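Local coordinates for serine-rich secreted cell wall anchored (LPXTG-motif ) protein (Lactobacillus reuteri ATCC 53608, PDB 5NXK) that probably serves as a cell-wall-anchored adhesin of a gut bacterium, with a beta-solenoid binding region thought to mediate attachment to the host, at residues A[5-10]-A[29-34]; A[22-27]-A[50-55]; A[200-205]-A[230-235]; A[217-222]-A[243-248]; A[262-267]-A[290-295]. One frame throughout, in Å; residues are numbered along the deposited sequence.

Contact 1 of 5, residues A[5-10]-A[29-34]; sequences SNEEEL and TLNNAI
Glu7 reaches from the first turn of helix 7-14 to the bend that follows strand 28-30, a side-chain-to-backbone contact at the N-terminal end of the chain. CG lies anti to the backbone N (chi1 174°) and the chain runs on extended, which carries the carboxylate out to the bend. Its two oxygens take two successive backbone N-H groups. Asn31 N donates to Glu7 OE1 over 2.9 Å, and the bond is nearly straight, at 174°. It meets that oxygen on the syn side but 34° out of the carboxylate plane. Asn32 N donates to Glu7 OE2, also over 2.9 Å, and uses the syn lone pair. The two bonds help fix the rotation of the carboxylate. A water bridges Glu7 OE1 and Thr29 O, 2.7 Å from each.

The helix here sits at the end of a beta-solenoid, beside the first coil. Its start is capped by Asn6, the N-cap residue, whose OD1 accepts from Glu9 N.

Nearer the helix the contact is apolar. Glu7 CG lies 3.8 Å from Leu30 CD2. Leu10 sends CD2 to Leu30 CD2 and CG to Ile34 CD1, crossing both side chains at about a right angle. Ile34 also packs on Lys11 and Leu14 of the same helix, while Leu30 packs on Ile52 of strand 51-54, its neighbour in the sheet.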
# COMPACT_ATOMS: atom_id res chain seq x y z
N SER A 5 23.14 7.43 11.06
CA SER A 5 23.89 6.23 10.74
C SER A 5 23.48 5.00 11.54
O SER A 5 24.04 3.91 11.33
CB SER A 5 25.39 6.49 10.95
OG SER A 5 25.86 7.46 10.04
N ASN A 6 22.53 5.15 12.45
CA ASN A 6 22.09 4.00 13.24
C ASN A 6 20.71 4.21 13.85
O ASN A 6 20.11 5.26 13.67
CB ASN A 6 23.11 3.68 14.33
CG ASN A 6 23.32 4.83 15.29
OD1 ASN A 6 22.36 5.47 15.74
ND2 ASN A 6 24.58 5.12 15.60
N GLU A 7 20.24 3.20 14.57
CA GLU A 7 18.88 3.22 15.11
C GLU A 7 18.63 4.42 16.02
O GLU A 7 17.63 5.11 15.87
CB GLU A 7 18.58 1.91 15.85
CG GLU A 7 17.23 1.91 16.57
CD GLU A 7 16.76 0.52 16.96
OE1 GLU A 7 17.59 -0.42 16.99
OE2 GLU A 7 15.55 0.35 17.21
N GLU A 8 19.54 4.67 16.95
CA GLU A 8 19.35 5.76 17.91
C GLU A 8 19.35 7.12 17.21
O GLU A 8 18.54 7.99 17.56
CB GLU A 8 20.44 5.73 18.99
CG GLU A 8 20.27 4.63 20.02
CD GLU A 8 18.87 4.58 20.62
OE1 GLU A 8 18.38 5.61 21.13
OE2 GLU A 8 18.25 3.49 20.59
N GLU A 9 20.22 7.31 16.23
CA GLU A 9 20.23 8.59 15.50
C GLU A 9 18.96 8.75 14.65
O GLU A 9 18.38 9.84 14.58
CB GLU A 9 21.48 8.71 14.63
CG GLU A 9 22.79 8.84 15.42
CD GLU A 9 24.05 8.76 14.56
OE1 GLU A 9 23.96 8.55 13.33
OE2 GLU A 9 25.16 8.93 15.12
N LEU A 10 18.52 7.67 14.02
CA LEU A 10 17.30 7.75 13.21
C LEU A 10 16.10 8.06 14.10
O LEU A 10 15.26 8.89 13.76
CB LEU A 10 17.06 6.45 12.44
CG LEU A 10 15.84 6.47 11.51
CD1 LEU A 10 15.95 7.61 10.49
CD2 LEU A 10 15.68 5.13 10.80
N THR A 29 19.64 -1.01 11.08
CA THR A 29 18.79 -2.07 11.60
C THR A 29 18.04 -1.59 12.84
O THR A 29 18.65 -1.13 13.81
CB THR A 29 19.59 -3.32 11.96
OG1 THR A 29 20.24 -3.82 10.79
CG2 THR A 29 18.67 -4.39 12.53
N LEU A 30 16.72 -1.71 12.81
CA LEU A 30 15.87 -1.29 13.92
C LEU A 30 15.41 -2.49 14.76
O LEU A 30 14.68 -3.35 14.27
CB LEU A 30 14.64 -0.53 13.40
CG LEU A 30 14.88 0.64 12.44
CD1 LEU A 30 13.55 1.22 11.97
CD2 LEU A 30 15.74 1.70 13.09
N ASN A 31 15.85 -2.52 16.01
CA ASN A 31 15.40 -3.55 16.94
C ASN A 31 14.09 -3.15 17.62
O ASN A 31 13.37 -3.98 18.19
CB ASN A 31 16.47 -3.83 17.99
CG ASN A 31 17.77 -4.34 17.37
OD1 ASN A 31 18.80 -3.67 17.43
ND2 ASN A 31 17.70 -5.51 16.75
N ASN A 32 13.77 -1.86 17.52
CA ASN A 32 12.54 -1.35 18.09
C ASN A 32 11.75 -0.56 17.06
O ASN A 32 12.33 -0.06 16.09
CB ASN A 32 12.87 -0.46 19.29
CG ASN A 32 13.61 -1.20 20.37
OD1 ASN A 32 13.03 -2.01 21.09
ND2 ASN A 32 14.92 -0.97 20.46
N ALA A 33 10.44 -0.44 17.25
CA ALA A 33 9.64 0.46 16.43
C ALA A 33 9.91 1.89 16.87
O ALA A 33 10.15 2.15 18.04
CB ALA A 33 8.14 0.13 16.55
N ILE A 34 9.87 2.82 15.92
CA ILE A 34 10.01 4.24 16.23
C ILE A 34 8.65 4.93 16.09
O ILE A 34 8.05 4.87 15.03
CB ILE A 34 11.01 4.92 15.28
CG1 ILE A 34 12.43 4.39 15.50
CG2 ILE A 34 11.00 6.43 15.49
CD1 ILE A 34 13.41 4.86 14.45
O HOH W 1 19.94 -1.53 16.18

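Contact 2 of 5, residues A[22-27]-A[50-55]; sequences IKLKNN and HYINAL
Asn27 lays its side chain flat against the ring of Tyr51. The amide and ring planes are only 9° apart. Asn27 CB stands over the middle of the Tyr51 ring, 3.4 Å from its centroid, as a CH-pi contact. Asn27 CG follows over the same face, 3.3 Å from Tyr51 CD2. The amide oxygen turns to the backbone: Tyr51 N donates to Asn27 OD1 over 2.9 Å, tilted 27° from the carbonyl plane. Asn27 therefore holds both the ring and the main chain of one residue. Tyr51 CG sits between its own backbone N and carbonyl carbon (chi1 74°), which brings the ring across to the asparagine.

The imidazole of His50 lies against the turn 25-27. One face carries the peptide between Lys25 and Asn26, with Lys25 C 3.6 Å from His50 NE2. Asn27 OD1 comes to the edge of this ring, near its plane. This is a corner of the beta-solenoid, where the chain leaves strand 21-24 for strand 28-30, and the next coil stacks on it through strand 51-54. Inside the corner Leu24 CD1 meets Ile52 CG1 at 3.7 Å, the two side chains crossing at about a right angle.

Farther out, the hydroxyl of Tyr51 is hydrogen-bonded to Asp141, and its ring packs on Val140. Leu24 rests on Val4 of strand 3-4.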
# COMPACT_ATOMS: atom_id res chain seq x y z
N ILE A 22 16.15 13.94 6.40
CA ILE A 22 17.04 12.96 7.02
C ILE A 22 17.78 12.20 5.93
O ILE A 22 17.15 11.73 4.97
CB ILE A 22 16.23 11.98 7.91
CG1 ILE A 22 15.52 12.74 9.03
CG2 ILE A 22 17.11 10.86 8.46
CD1 ILE A 22 14.56 11.89 9.81
N LYS A 23 19.10 12.11 6.04
CA LYS A 23 19.90 11.36 5.07
C LYS A 23 20.54 10.15 5.72
O LYS A 23 21.19 10.28 6.76
CB LYS A 23 21.02 12.23 4.46
CG LYS A 23 20.57 13.33 3.53
CD LYS A 23 21.76 13.86 2.74
CE LYS A 23 22.50 12.72 2.06
NZ LYS A 23 23.56 13.20 1.12
N LEU A 24 20.36 8.98 5.12
CA LEU A 24 21.00 7.77 5.62
C LEU A 24 22.46 7.77 5.18
O LEU A 24 22.75 7.99 4.00
CB LEU A 24 20.29 6.51 5.11
CG LEU A 24 18.78 6.43 5.34
CD1 LEU A 24 18.17 5.12 4.81
CD2 LEU A 24 18.46 6.61 6.83
N LYS A 25 23.37 7.57 6.12
CA LYS A 25 24.80 7.49 5.81
C LYS A 25 25.26 6.04 5.86
O LYS A 25 26.41 5.73 5.56
CB LYS A 25 25.63 8.34 6.78
CG LYS A 25 25.27 9.82 6.78
CD LYS A 25 25.32 10.41 5.39
CE LYS A 25 26.74 10.58 4.89
NZ LYS A 25 26.73 11.01 3.46
N ASN A 26 24.35 5.16 6.25
CA ASN A 26 24.65 3.75 6.43
C ASN A 26 23.36 2.94 6.46
O ASN A 26 22.27 3.50 6.66
CB ASN A 26 25.45 3.55 7.73
CG ASN A 26 26.10 2.17 7.84
OD1 ASN A 26 26.06 1.37 6.90
ND2 ASN A 26 26.72 1.90 8.98
N ASN A 27 23.46 1.63 6.26
CA ASN A 27 22.31 0.77 6.47
C ASN A 27 21.94 0.76 7.93
O ASN A 27 22.81 0.74 8.80
CB ASN A 27 22.59 -0.66 5.99
CG ASN A 27 23.05 -0.71 4.57
OD1 ASN A 27 22.49 -0.05 3.69
ND2 ASN A 27 24.09 -1.50 4.31
N HIS A 50 20.76 3.12 0.72
CA HIS A 50 20.90 2.29 1.91
C HIS A 50 19.61 1.56 2.26
O HIS A 50 18.56 1.83 1.68
CB HIS A 50 21.34 3.15 3.09
CG HIS A 50 22.68 3.80 2.89
ND1 HIS A 50 23.86 3.09 2.93
CD2 HIS A 50 23.02 5.07 2.60
CE1 HIS A 50 24.87 3.91 2.71
NE2 HIS A 50 24.39 5.11 2.50
N TYR A 51 19.68 0.63 3.21
CA TYR A 51 18.46 -0.04 3.65
C TYR A 51 18.13 0.30 5.09
O TYR A 51 18.99 0.73 5.86
CB TYR A 51 18.56 -1.57 3.46
CG TYR A 51 19.46 -2.33 4.44
CD1 TYR A 51 19.08 -2.50 5.77
CD2 TYR A 51 20.64 -2.92 4.01
CE1 TYR A 51 19.88 -3.21 6.66
CE2 TYR A 51 21.45 -3.64 4.89
CZ TYR A 51 21.06 -3.77 6.22
OH TYR A 51 21.85 -4.48 7.11
N ILE A 52 16.87 0.12 5.45
CA ILE A 52 16.44 0.12 6.83
C ILE A 52 15.72 -1.19 7.09
O ILE A 52 14.77 -1.54 6.38
CB ILE A 52 15.50 1.30 7.16
CG1 ILE A 52 16.14 2.63 6.73
CG2 ILE A 52 15.16 1.31 8.64
CD1 ILE A 52 15.22 3.80 6.86
N ASN A 53 16.16 -1.92 8.10
CA ASN A 53 15.58 -3.23 8.38
C ASN A 53 14.86 -3.23 9.74
O ASN A 53 15.49 -3.22 10.80
CB ASN A 53 16.68 -4.29 8.33
CG ASN A 53 16.17 -5.69 8.62
OD1 ASN A 53 14.97 -5.96 8.55
ND2 ASN A 53 17.09 -6.59 8.96
N ALA A 54 13.53 -3.22 9.69
CA ALA A 54 12.71 -3.16 10.89
C ALA A 54 12.43 -4.57 11.39
O ALA A 54 11.57 -5.28 10.86
CB ALA A 54 11.41 -2.42 10.62
N LEU A 55 13.18 -4.97 12.41
CA LEU A 55 13.16 -6.35 12.88
C LEU A 55 12.06 -6.62 13.89
O LEU A 55 11.71 -7.77 14.14
CB LEU A 55 14.50 -6.74 13.47
CG LEU A 55 15.59 -6.99 12.43
CD1 LEU A 55 16.87 -7.41 13.12
CD2 LEU A 55 15.13 -8.05 11.43

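Contact 3 of 5, residues A[200-205]-A[230-235]; sequences ISTVTV and ENHFIV
His232 N donates to Ser201 O over 2.8 Å, in the carbonyl plane. It is one of five backbone bonds that pair strands 200-205 and 230-235 in one long parallel sheet of the beta-solenoid. They run from Ser201 N to Glu230 O at one end to Val205 N to Ile234 O at the other. The strand axes are 4.7 Å apart and 2° from parallel.

On the face with Glu230 and His232, Ile200 lies alongside the glutamate, its CD1 3.7 Å from Glu230 OE2. Thr202 OG1 comes 3.4 Å from His232 CD2, obliquely to the ring. Within the strand, His232 NE2 donates to Glu230 OE1 over 2.6 Å, nearly in the ring plane and on the anti lone pair of that oxygen.

The face with Ser201, Val203, Asn231 and Phe233 is buried. Asn231 is held there by Gly227 and Arg262. Phe233 has CG anti to its backbone N (chi1 -180°), which swings the ring toward the valines. Val203 CB touches Phe233 CD1 at 3.9 Å, and Val205 CG2 approaches Phe233 CE1 at 4.2 Å.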
# COMPACT_ATOMS: atom_id res chain seq x y z
N ILE A 200 -13.85 6.57 1.66
CA ILE A 200 -13.45 6.49 0.26
C ILE A 200 -12.20 5.62 0.12
O ILE A 200 -11.23 5.81 0.85
CB ILE A 200 -13.15 7.88 -0.31
CG1 ILE A 200 -14.41 8.75 -0.25
CG2 ILE A 200 -12.60 7.80 -1.75
CD1 ILE A 200 -14.14 10.22 -0.54
N SER A 201 -12.23 4.66 -0.81
CA SER A 201 -11.06 3.83 -1.09
C SER A 201 -10.73 3.90 -2.58
O SER A 201 -11.55 3.49 -3.41
CB SER A 201 -11.30 2.38 -0.66
OG SER A 201 -11.44 2.27 0.75
N THR A 202 -9.52 4.33 -2.90
CA THR A 202 -9.14 4.64 -4.29
C THR A 202 -7.75 4.17 -4.66
O THR A 202 -6.81 4.40 -3.91
CB THR A 202 -9.21 6.15 -4.55
OG1 THR A 202 -10.55 6.60 -4.35
CG2 THR A 202 -8.79 6.49 -5.97
N VAL A 203 -7.62 3.50 -5.80
CA VAL A 203 -6.32 3.26 -6.42
C VAL A 203 -6.26 4.03 -7.72
O VAL A 203 -7.18 3.94 -8.53
CB VAL A 203 -6.08 1.77 -6.70
CG1 VAL A 203 -4.73 1.56 -7.44
CG2 VAL A 203 -6.11 0.99 -5.39
N THR A 204 -5.21 4.83 -7.91
CA THR A 204 -5.05 5.53 -9.19
C THR A 204 -3.74 5.13 -9.85
O THR A 204 -2.77 4.82 -9.16
CB THR A 204 -5.06 7.06 -9.06
OG1 THR A 204 -3.89 7.49 -8.34
CG2 THR A 204 -6.29 7.53 -8.30
N VAL A 205 -3.73 5.08 -11.17
CA VAL A 205 -2.49 4.90 -11.91
C VAL A 205 -2.33 6.13 -12.81
O VAL A 205 -3.17 6.39 -13.67
CB VAL A 205 -2.50 3.60 -12.74
CG1 VAL A 205 -1.17 3.41 -13.47
CG2 VAL A 205 -2.80 2.39 -11.85
N GLU A 230 -17.38 5.16 -1.30
CA GLU A 230 -16.86 5.14 -2.68
C GLU A 230 -15.70 4.17 -2.81
O GLU A 230 -14.89 4.00 -1.89
CB GLU A 230 -16.37 6.53 -3.14
CG GLU A 230 -17.37 7.69 -3.09
CD GLU A 230 -16.73 9.04 -3.48
OE1 GLU A 230 -15.81 9.05 -4.35
OE2 GLU A 230 -17.07 10.07 -2.86
N ASN A 231 -15.60 3.57 -3.99
CA ASN A 231 -14.50 2.68 -4.35
C ASN A 231 -14.06 3.02 -5.76
O ASN A 231 -14.88 2.98 -6.66
CB ASN A 231 -14.93 1.22 -4.26
CG ASN A 231 -15.25 0.79 -2.83
OD1 ASN A 231 -14.35 0.44 -2.07
ND2 ASN A 231 -16.53 0.88 -2.46
N HIS A 232 -12.79 3.33 -5.97
CA HIS A 232 -12.34 3.76 -7.30
C HIS A 232 -11.12 3.01 -7.78
O HIS A 232 -10.22 2.74 -7.00
CB HIS A 232 -12.01 5.25 -7.30
CG HIS A 232 -13.17 6.14 -6.99
ND1 HIS A 232 -14.01 6.64 -7.96
CD2 HIS A 232 -13.61 6.66 -5.82
CE1 HIS A 232 -14.93 7.40 -7.40
NE2 HIS A 232 -14.71 7.43 -6.09
N PHE A 233 -11.10 2.67 -9.07
CA PHE A 233 -9.86 2.24 -9.71
C PHE A 233 -9.75 3.06 -10.98
O PHE A 233 -10.58 2.92 -11.89
CB PHE A 233 -9.87 0.74 -10.03
CG PHE A 233 -8.59 0.24 -10.69
CD1 PHE A 233 -7.35 0.63 -10.20
CD2 PHE A 233 -8.65 -0.64 -11.76
CE1 PHE A 233 -6.18 0.17 -10.79
CE2 PHE A 233 -7.48 -1.11 -12.36
CZ PHE A 233 -6.24 -0.72 -11.87
N ILE A 234 -8.77 3.96 -11.00
CA ILE A 234 -8.66 4.94 -12.07
C ILE A 234 -7.34 4.75 -12.80
O ILE A 234 -6.28 4.86 -12.19
CB ILE A 234 -8.76 6.38 -11.56
CG1 ILE A 234 -10.07 6.59 -10.81
CG2 ILE A 234 -8.66 7.37 -12.72
CD1 ILE A 234 -10.13 7.91 -10.08
N VAL A 235 -7.40 4.45 -14.08
CA VAL A 235 -6.22 4.30 -14.91
C VAL A 235 -6.19 5.45 -15.92
O VAL A 235 -7.05 5.54 -16.79
CB VAL A 235 -6.22 2.95 -15.62
CG1 VAL A 235 -5.03 2.84 -16.57
CG2 VAL A 235 -6.24 1.83 -14.58

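Contact 4 of 5, residues A[217-222]-A[243-248]; sequences GNTEYN and MSAKVD
Asn222 reaches from the corner of one coil across to the main chain of the following coil. Asn222 CB lies 4.1 Å from Met243 SD. CG comes next, beside Ala245 CB. The amide then divides. Asn222 OD1 lies 3.3 Å from Ala245 CB, while Asn222 ND2 donates to Ser244 O over 3.0 Å. The oxygen of Ser244 lies in the amide plane of Asn222, but the donor stands 62° above the carbonyl plane, so no lone pair is used. Both ends of the amide have further partners: Asp187 takes ND2 and Asn249 gives to OD1. These bonds fix the rotation of a buried amide.

The backbones are joined at several points. Lys246 N donates to Thr219 O over 2.7 Å, almost straight at 177°. Glu220 O accepts from two neighbouring donors, Val247 N at 2.9 Å and Asp248 N at 3.1 Å. Asn222 N gives a longer bond to Asp248 O.

The Tyr221 ring lies alongside Val247 and Asp248. Val247 CB sits at the ring edge, 4.0 Å from Tyr221 CE1. The carboxylate of Asp248 is 9° from the ring plane and forms a salt bridge with Arg251. Lys246 is extended, with CE near the carbonyl oxygens of Gly217 and Asn218. With Asn249 bonded to Asn222 one coil on, this corner resembles the asparagine ladders of parallel beta-helices such as the pectate lyases.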
# COMPACT_ATOMS: atom_id res chain seq x y z
N GLY A 217 0.31 -16.86 -9.59
CA GLY A 217 0.81 -18.02 -8.86
C GLY A 217 0.49 -18.00 -7.37
O GLY A 217 0.62 -19.01 -6.67
N ASN A 218 0.02 -16.86 -6.86
CA ASN A 218 -0.05 -16.66 -5.42
C ASN A 218 -1.29 -15.92 -4.92
O ASN A 218 -1.96 -16.35 -3.99
CB ASN A 218 1.19 -15.91 -4.94
CG ASN A 218 1.10 -15.48 -3.48
OD1 ASN A 218 1.54 -16.20 -2.59
ND2 ASN A 218 0.51 -14.30 -3.24
N THR A 219 -1.56 -14.78 -5.54
CA THR A 219 -2.54 -13.83 -5.02
C THR A 219 -3.97 -14.21 -5.40
O THR A 219 -4.23 -14.64 -6.52
CB THR A 219 -2.20 -12.44 -5.54
OG1 THR A 219 -0.94 -12.04 -4.99
CG2 THR A 219 -3.26 -11.43 -5.16
N GLU A 220 -4.90 -14.08 -4.46
CA GLU A 220 -6.32 -14.31 -4.78
C GLU A 220 -6.96 -13.08 -5.42
O GLU A 220 -7.63 -13.20 -6.44
CB GLU A 220 -7.09 -14.72 -3.53
CG GLU A 220 -6.60 -16.04 -2.94
CD GLU A 220 -7.46 -16.53 -1.80
OE1 GLU A 220 -8.27 -17.46 -2.02
OE2 GLU A 220 -7.35 -15.98 -0.68
N TYR A 221 -6.78 -11.90 -4.83
CA TYR A 221 -7.28 -10.65 -5.43
C TYR A 221 -6.14 -9.65 -5.53
O TYR A 221 -5.43 -9.43 -4.55
CB TYR A 221 -8.39 -10.00 -4.60
CG TYR A 221 -9.30 -10.91 -3.84
CD1 TYR A 221 -9.95 -11.96 -4.45
CD2 TYR A 221 -9.53 -10.69 -2.48
CE1 TYR A 221 -10.80 -12.78 -3.74
CE2 TYR A 221 -10.37 -11.51 -1.77
CZ TYR A 221 -11.01 -12.55 -2.40
OH TYR A 221 -11.85 -13.37 -1.68
N ASN A 222 -5.95 -9.02 -6.69
CA ASN A 222 -4.94 -7.98 -6.79
C ASN A 222 -5.34 -6.75 -5.97
O ASN A 222 -4.55 -6.22 -5.19
CB ASN A 222 -4.70 -7.57 -8.24
CG ASN A 222 -4.15 -8.71 -9.09
OD1 ASN A 222 -4.79 -9.14 -10.04
ND2 ASN A 222 -2.96 -9.20 -8.75
N MET A 243 -2.04 -7.04 -14.63
CA MET A 243 -2.28 -7.74 -13.37
C MET A 243 -2.82 -9.15 -13.59
O MET A 243 -3.59 -9.41 -14.52
CB MET A 243 -3.26 -6.95 -12.47
CG MET A 243 -2.89 -5.48 -12.28
SD MET A 243 -3.89 -4.64 -11.03
CE MET A 243 -5.53 -4.79 -11.66
N SER A 244 -2.44 -10.05 -12.68
CA SER A 244 -3.02 -11.39 -12.68
C SER A 244 -3.14 -11.90 -11.25
O SER A 244 -2.33 -11.57 -10.40
CB SER A 244 -2.17 -12.35 -13.52
OG SER A 244 -0.88 -12.50 -12.95
N ALA A 245 -4.19 -12.69 -11.00
CA ALA A 245 -4.48 -13.23 -9.67
C ALA A 245 -5.29 -14.50 -9.86
O ALA A 245 -5.80 -14.73 -10.94
CB ALA A 245 -5.23 -12.22 -8.82
N LYS A 246 -5.41 -15.32 -8.81
CA LYS A 246 -6.17 -16.56 -8.96
C LYS A 246 -7.66 -16.29 -9.13
O LYS A 246 -8.30 -16.92 -9.97
CB LYS A 246 -5.94 -17.49 -7.75
CG LYS A 246 -4.50 -17.93 -7.55
CD LYS A 246 -4.38 -18.77 -6.27
CE LYS A 246 -2.95 -19.20 -6.02
NZ LYS A 246 -2.81 -19.86 -4.68
N VAL A 247 -8.21 -15.38 -8.34
CA VAL A 247 -9.67 -15.21 -8.30
C VAL A 247 -10.15 -13.97 -9.04
O VAL A 247 -10.76 -14.09 -10.10
CB VAL A 247 -10.19 -15.18 -6.86
CG1 VAL A 247 -11.71 -15.24 -6.87
CG2 VAL A 247 -9.62 -16.36 -6.06
N ASP A 248 -9.89 -12.78 -8.50
CA ASP A 248 -10.34 -11.53 -9.14
C ASP A 248 -9.18 -10.54 -9.25
O ASP A 248 -8.28 -10.56 -8.43
CB ASP A 248 -11.48 -10.85 -8.35
CG ASP A 248 -12.62 -11.80 -7.98
OD1 ASP A 248 -13.11 -12.56 -8.85
OD2 ASP A 248 -13.08 -11.72 -6.82

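Contact 5 of 5, residues A[262-267]-A[290-295]; sequences RGNIEL and ANRIDF
Gly263 N donates to Ala290 O over 2.8 Å, the first of five backbone bonds between parallel strands 262-267 and 290-295, whose directions differ by 3°. The last of them runs from Leu267 N to Asp294 O (2.9 Å). The last three meet their carbonyl oxygens nearly end-on, whereas Arg292 N stands above the carbonyl plane of Gly263.

The apolar contacts lie on the face with Ile265, Leu267, Ile293 and Phe295. Ile265 and Ile293 run alongside each other, with Ile265 CB 3.9 Å from Ile293 CG2. Leu267 CD1 reaches Phe295 CD2 at 3.7 Å, obliquely to the ring.

The polar and charged groups lie on the face with Asn264 and Arg292. The Arg292 chain is extended from CG to NE, with CG anti to the backbone N (chi1 174°), and it grips Asp294 side-on in a salt bridge. Arg292 NE bonds to both Asp294 OD1 and OD2, each at 3.0 Å, and Arg292 NH2 adds a bond to OD1. Asp294 OD2 is 4.2 Å from Glu266 OE2, and the arginine probably eases that like-charge approach. A water links Asn264 ND2, 2.9 Å away, to Arg292 O and Asp294 OD2.

Strand 289-295 is the last strand of its sheet in this beta-solenoid. Strand 261-267 lies between it and strand 230-235, and Phe283 of strand 283-285 packs on Ile265, Ile293 and Phe295.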
# COMPACT_ATOMS: atom_id res chain seq x y z
N ARG A 262 -20.53 2.67 -3.45
CA ARG A 262 -20.41 2.97 -4.87
C ARG A 262 -19.11 2.40 -5.41
O ARG A 262 -18.14 2.28 -4.66
CB ARG A 262 -20.42 4.49 -5.07
CG ARG A 262 -21.65 5.19 -4.50
CD ARG A 262 -21.47 6.70 -4.61
NE ARG A 262 -22.50 7.46 -3.90
CZ ARG A 262 -22.74 7.44 -2.59
NH1 ARG A 262 -22.02 6.68 -1.76
NH2 ARG A 262 -23.72 8.20 -2.11
N GLY A 263 -19.06 2.09 -6.70
CA GLY A 263 -17.82 1.67 -7.33
C GLY A 263 -17.70 2.37 -8.67
O GLY A 263 -18.68 2.55 -9.38
N ASN A 264 -16.49 2.79 -9.01
CA ASN A 264 -16.24 3.44 -10.28
C ASN A 264 -14.85 3.02 -10.77
O ASN A 264 -13.83 3.24 -10.10
CB ASN A 264 -16.35 4.97 -10.16
CG ASN A 264 -17.80 5.46 -10.07
OD1 ASN A 264 -18.37 5.57 -8.97
ND2 ASN A 264 -18.41 5.75 -11.22
N ILE A 265 -14.84 2.40 -11.94
CA ILE A 265 -13.60 2.02 -12.59
C ILE A 265 -13.52 2.77 -13.92
O ILE A 265 -14.45 2.74 -14.73
CB ILE A 265 -13.53 0.51 -12.78
CG1 ILE A 265 -13.65 -0.19 -11.42
CG2 ILE A 265 -12.25 0.11 -13.53
CD1 ILE A 265 -13.67 -1.70 -11.51
N GLU A 266 -12.42 3.49 -14.12
CA GLU A 266 -12.28 4.33 -15.30
C GLU A 266 -10.96 4.01 -15.97
O GLU A 266 -9.91 4.12 -15.36
CB GLU A 266 -12.36 5.81 -14.93
CG GLU A 266 -13.70 6.23 -14.28
CD GLU A 266 -13.77 7.71 -13.88
OE1 GLU A 266 -13.00 8.13 -12.99
OE2 GLU A 266 -14.60 8.45 -14.45
N LEU A 267 -11.02 3.62 -17.24
CA LEU A 267 -9.82 3.26 -18.00
C LEU A 267 -9.70 4.27 -19.13
O LEU A 267 -10.46 4.22 -20.10
CB LEU A 267 -9.92 1.83 -18.54
CG LEU A 267 -10.23 0.72 -17.52
CD1 LEU A 267 -10.12 -0.67 -18.12
CD2 LEU A 267 -9.33 0.83 -16.30
N ALA A 290 -23.45 0.47 -6.20
CA ALA A 290 -23.81 1.11 -7.47
C ALA A 290 -22.51 1.28 -8.23
O ALA A 290 -21.65 2.05 -7.81
CB ALA A 290 -24.51 2.46 -7.27
N ASN A 291 -22.36 0.54 -9.32
CA ASN A 291 -21.08 0.45 -9.98
C ASN A 291 -21.11 0.94 -11.42
O ASN A 291 -22.12 0.81 -12.11
CB ASN A 291 -20.57 -0.99 -9.96
CG ASN A 291 -19.07 -1.09 -10.19
OD1 ASN A 291 -18.29 -0.67 -9.35
ND2 ASN A 291 -18.67 -1.64 -11.33
N ARG A 292 -20.01 1.52 -11.86
CA ARG A 292 -19.89 1.91 -13.25
C ARG A 292 -18.46 1.69 -13.70
O ARG A 292 -17.51 2.09 -13.02
CB ARG A 292 -20.31 3.36 -13.47
CG ARG A 292 -20.07 3.84 -14.89
CD ARG A 292 -20.57 5.28 -15.09
NE ARG A 292 -20.19 5.79 -16.40
CZ ARG A 292 -20.97 6.55 -17.18
NH1 ARG A 292 -22.17 6.92 -16.77
NH2 ARG A 292 -20.52 6.97 -18.35
N ILE A 293 -18.31 1.04 -14.85
CA ILE A 293 -16.99 0.81 -15.42
C ILE A 293 -16.94 1.46 -16.81
O ILE A 293 -17.76 1.15 -17.68
CB ILE A 293 -16.66 -0.70 -15.54
CG1 ILE A 293 -16.87 -1.41 -14.20
CG2 ILE A 293 -15.21 -0.88 -15.99
CD1 ILE A 293 -16.73 -2.92 -14.29
N ASP A 294 -16.00 2.38 -16.99
CA ASP A 294 -15.83 3.06 -18.27
C ASP A 294 -14.58 2.57 -18.95
O ASP A 294 -13.48 2.71 -18.42
CB ASP A 294 -15.76 4.58 -18.07
CG ASP A 294 -17.10 5.19 -17.68
OD1 ASP A 294 -18.10 4.96 -18.39
OD2 ASP A 294 -17.17 5.87 -16.64
N PHE A 295 -14.75 1.98 -20.13
CA PHE A 295 -13.65 1.52 -20.97
C PHE A 295 -13.44 2.50 -22.09
O PHE A 295 -14.20 2.51 -23.06
CB PHE A 295 -13.94 0.14 -21.56
CG PHE A 295 -14.07 -0.96 -20.55
CD1 PHE A 295 -15.28 -1.21 -19.91
CD2 PHE A 295 -12.98 -1.78 -20.26
CE1 PHE A 295 -15.40 -2.26 -19.01
CE2 PHE A 295 -13.09 -2.80 -19.35
CZ PHE A 295 -14.31 -3.05 -18.72
O HOH W 2 -20.95 4.79 -9.12
O HOH W 3 -16.73 5.17 -13.51

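Overall arrangement
The contacts follow the beta-solenoid from its N-terminal end to its C-terminal end. Contacts 1 and 2 lie at the first coils, with centres about 8 Å apart. Their segments alternate along the chain, and they join where strands 28-30 and 51-54 pair. Contacts 3 and 5 are successive strand pairs of the 11-strand parallel sheet, centres about 9 Å apart. Contact 4 is a corner of the same coils. Its centre is about 18 Å from that of contact 3, which it touches through Phe233 and Met243. The segments of contacts 3 and 4 alternate, and contact 5 follows both. Contacts 1 and 5 have centres about 44 Å apart. Contact 1 joins helix 7-14 to the first coil; the others join coil to coil, giving the probable adhesin an elongated body.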